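PDB 6ICL: methylxanthine N3-demethylase NdmB, which catalyses the N3-demethylation of theobromine and related methylxanthines, including caffeine, releasing formaldehyde in bacterial caffeine degradation with a Rieske [2Fe-2S] cluster and a non-heme iron. Local coordinates for residues 170-175 / 298-303. Numbering follows the deposited sequence.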
ATOM      1  N   ASP A 170      17.936  17.515 -41.454  1.00 53.52           N
ATOM      2  CA  ASP A 170      16.656  18.202 -41.569  1.00 51.57           C
ATOM      3  C   ASP A 170      15.622  17.707 -40.567  1.00 53.28           C
ATOM      4  O   ASP A 170      14.529  18.284 -40.497  1.00 56.52           O
ATOM      5  CB  ASP A 170      16.080  18.042 -42.974  1.00 56.91           C
ATOM      6  CG  ASP A 170      16.838  18.838 -44.012  1.00 62.30           C
ATOM      7  OD1 ASP A 170      17.453  19.871 -43.663  1.00 62.04           O
ATOM      8  OD2 ASP A 170      16.813  18.418 -45.181  1.00 63.02           O
ATOM      9  N   MET A 171      15.919  16.660 -39.805  1.00 50.68           N
ATOM     10  CA  MET A 171      14.923  16.048 -38.937  1.00 51.93           C
ATOM     11  C   MET A 171      15.417  16.031 -37.495  1.00 51.60           C
ATOM     12  O   MET A 171      16.581  16.316 -37.207  1.00 49.02           O
ATOM     13  CB  MET A 171      14.585  14.639 -39.440  1.00 51.27           C
ATOM     14  CG  MET A 171      14.086  14.664 -40.890  1.00 52.12           C
ATOM     15  SD  MET A 171      13.413  13.110 -41.489  1.00 60.04           S
ATOM     16  CE  MET A 171      11.675  13.322 -41.131  1.00 49.91           C
ATOM     17  N   GLN A 172      14.509  15.733 -36.566  1.00 49.49           N
ATOM     18  CA  GLN A 172      14.896  15.603 -35.168  1.00 47.75           C
ATOM     19  C   GLN A 172      14.372  14.288 -34.608  1.00 43.95           C
ATOM     20  O   GLN A 172      13.313  13.801 -35.012  1.00 40.57           O
ATOM     21  CB  GLN A 172      14.409  16.792 -34.323  1.00 44.05           C
ATOM     22  CG  GLN A 172      12.906  17.011 -34.302  1.00 43.13           C
ATOM     23  CD  GLN A 172      12.528  18.331 -33.656  1.00 48.37           C
ATOM     24  OE1 GLN A 172      12.240  19.315 -34.344  1.00 55.25           O
ATOM     25  NE2 GLN A 172      12.534  18.365 -32.326  1.00 47.48           N
ATOM     26  N   VAL A 173      15.130  13.728 -33.662  1.00 39.58           N
ATOM     27  CA  VAL A 173      14.921  12.377 -33.165  1.00 38.85           C
ATOM     28  C   VAL A 173      14.439  12.421 -31.714  1.00 44.67           C
ATOM     29  O   VAL A 173      14.866  13.279 -30.926  1.00 38.27           O
ATOM     30  CB  VAL A 173      16.220  11.559 -33.295  1.00 41.37           C
ATOM     31  CG1 VAL A 173      16.034  10.113 -32.789  1.00 40.15           C
ATOM     32  CG2 VAL A 173      16.725  11.591 -34.734  1.00 40.47           C
ATOM     33  N   ILE A 174      13.532  11.497 -31.374  1.00 40.44           N
ATOM     34  CA  ILE A 174      13.171  11.157 -29.996  1.00 36.82           C
ATOM     35  C   ILE A 174      13.476   9.680 -29.806  1.00 36.21           C
ATOM     36  O   ILE A 174      12.894   8.835 -30.496  1.00 35.38           O
ATOM     37  CB  ILE A 174      11.686  11.406 -29.692  1.00 38.16           C
ATOM     38  CG1 ILE A 174      11.289  12.861 -29.876  1.00 39.92           C
ATOM     39  CG2 ILE A 174      11.354  10.937 -28.270  1.00 38.25           C
ATOM     40  CD1 ILE A 174       9.766  13.049 -29.977  1.00 37.96           C
ATOM     41  N   VAL A 175      14.375   9.364 -28.884  1.00 35.16           N
ATOM     42  CA  VAL A 175      14.599   7.995 -28.435  1.00 33.88           C
ATOM     43  C   VAL A 175      13.831   7.822 -27.124  1.00 38.26           C
ATOM     44  O   VAL A 175      14.206   8.368 -26.079  1.00 34.58           O
ATOM     45  CB  VAL A 175      16.092   7.684 -28.262  1.00 35.55           C
ATOM     46  CG1 VAL A 175      16.285   6.207 -27.886  1.00 29.94           C
ATOM     47  CG2 VAL A 175      16.849   8.021 -29.541  1.00 38.32           C
ATOM     48  N   GLN A 298       7.773  22.101 -32.226  1.00 49.12           N
ATOM     49  CA  GLN A 298       6.787  21.562 -31.300  1.00 47.37           C
ATOM     50  C   GLN A 298       7.479  20.812 -30.166  1.00 41.14           C
ATOM     51  O   GLN A 298       8.586  20.289 -30.337  1.00 39.35           O
ATOM     52  CB  GLN A 298       5.815  20.611 -32.007  1.00 46.69           C
ATOM     53  CG  GLN A 298       4.781  21.301 -32.876  1.00 47.04           C
ATOM     54  CD  GLN A 298       4.121  22.468 -32.174  1.00 51.58           C
ATOM     55  OE1 GLN A 298       4.375  23.623 -32.509  1.00 60.21           O
ATOM     56  NE2 GLN A 298       3.278  22.179 -31.195  1.00 43.50           N
ATOM     57  N   PRO A 299       6.850  20.746 -28.993  1.00 40.91           N
ATOM     58  CA  PRO A 299       7.442  19.989 -27.882  1.00 39.01           C
ATOM     59  C   PRO A 299       7.478  18.497 -28.197  1.00 39.24           C
ATOM     60  O   PRO A 299       6.498  17.922 -28.671  1.00 36.06           O
ATOM     61  CB  PRO A 299       6.503  20.299 -26.709  1.00 36.61           C
ATOM     62  CG  PRO A 299       5.204  20.687 -27.358  1.00 39.41           C
ATOM     63  CD  PRO A 299       5.567  21.376 -28.618  1.00 41.23           C
ATOM     64  N   ASP A 300       8.626  17.873 -27.932  1.00 38.00           N
ATOM     65  CA  ASP A 300       8.737  16.429 -28.095  1.00 39.32           C
ATOM     66  C   ASP A 300       7.689  15.668 -27.286  1.00 39.81           C
ATOM     67  O   ASP A 300       7.252  14.587 -27.701  1.00 36.05           O
ATOM     68  CB  ASP A 300      10.129  15.974 -27.689  1.00 38.40           C
ATOM     69  CG  ASP A 300      11.163  16.258 -28.758  1.00 40.63           C
ATOM     70  OD1 ASP A 300      10.815  16.832 -29.810  1.00 45.64           O
ATOM     71  OD2 ASP A 300      12.334  15.919 -28.537  1.00 42.43           O
ATOM     72  N   HIS A 301       7.289  16.194 -26.128  1.00 38.67           N
ATOM     73  CA  HIS A 301       6.354  15.447 -25.298  1.00 38.01           C
ATOM     74  C   HIS A 301       5.007  15.256 -25.986  1.00 38.67           C
ATOM     75  O   HIS A 301       4.319  14.259 -25.732  1.00 33.63           O
ATOM     76  CB  HIS A 301       6.153  16.139 -23.961  1.00 35.64           C
ATOM     77  CG  HIS A 301       5.175  15.426 -23.085  1.00 35.70           C
ATOM     78  ND1 HIS A 301       5.506  14.289 -22.390  1.00 35.17           N
ATOM     79  CD2 HIS A 301       3.860  15.642 -22.848  1.00 33.19           C
ATOM     80  CE1 HIS A 301       4.452  13.858 -21.724  1.00 35.51           C
ATOM     81  NE2 HIS A 301       3.439  14.665 -21.981  1.00 36.67           N
ATOM     82  N   MET A 302       4.604  16.189 -26.852  1.00 33.15           N
ATOM     83  CA  MET A 302       3.346  16.014 -27.581  1.00 35.11           C
ATOM     84  C   MET A 302       3.363  14.754 -28.443  1.00 36.03           C
ATOM     85  O   MET A 302       2.358  14.030 -28.511  1.00 36.67           O
ATOM     86  CB  MET A 302       3.059  17.242 -28.438  1.00 36.27           C
ATOM     87  CG  MET A 302       2.038  17.009 -29.552  1.00 47.92           C
ATOM     88  SD  MET A 302       2.050  18.430 -30.688  1.00 57.15           S
ATOM     89  CE  MET A 302       0.828  19.487 -29.887  1.00 59.68           C
ATOM     90  N   HIS A 303       4.491  14.480 -29.111  1.00 36.14           N
ATOM     91  CA  HIS A 303       4.624  13.273 -29.923  1.00 42.26           C
ATOM     92  C   HIS A 303       4.748  12.020 -29.078  1.00 40.06           C
ATOM     93  O   HIS A 303       4.186  10.975 -29.429  1.00 39.11           O
ATOM     94  CB  HIS A 303       5.830  13.396 -30.844  1.00 37.80           C
ATOM     95  CG  HIS A 303       5.656  14.462 -31.861  1.00 40.76           C
ATOM     96  ND1 HIS A 303       4.869  14.290 -32.978  1.00 46.46           N
ATOM     97  CD2 HIS A 303       6.096  15.742 -31.896  1.00 40.63           C
ATOM     98  CE1 HIS A 303       4.853  15.414 -33.671  1.00 44.29           C
ATOM     99  NE2 HIS A 303       5.599  16.306 -33.043  1.00 45.55           N
TER
HETATM  100  O   HOH W   1      13.874  15.907 -30.683  1.00 42.76           O
HETATM  101  O   HOH W   2      11.117  21.087 -31.422  1.00 48.72           O
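I174 lies against D300, and this is the close-packed part of the contact. Its CG1 is 3.5 Å from D300 OD2, and its CD1 is 3.7 Å from D300 CB. The two side chains run past each other in opposite directions, bringing the aliphatic end of the isoleucine alongside the carboxylate. I174 CG1 stands anti to its carbonyl carbon (chi1 -60°), and the chain then extends to carry CD1 over the first turn of the helix. There CD1 also meets H303 CB at 4.0 Å.

The Q172 side is looser and is bridged by water. The amide and carboxylate planes of Q172 and D300 are turned 65° apart, with NE2 3.4 Å from OD1. One water donates to D300 OD2 at 2.6 Å and to the backbone O of V173, and accepts from Q172 NE2. A second water accepts from the same NE2 and donates to the O of Q298 at 2.9 Å. Outside the two segments, the backbone N of D296 bonds Q172 OE1, and R293, on the adjacent strand, forms a salt bridge with D300 OD1. Replacing D300 by an alanine is likely to leave R293 without this mate, deprive the bridging water of one acceptor and remove the carboxylate from beside I174 CG1.

The contact lies away from both iron centres. E47, on helix 43-48 of a second subunit, packs on P299 and H301. Within the chain, the contact joins strand 171-181, an outermost strand of the seven-stranded antiparallel sheet, to the start of helix 300-319. Strand 284-294 pairs with that outer strand through Q172 and I174, and its R293 touches Q172, I174 and H303.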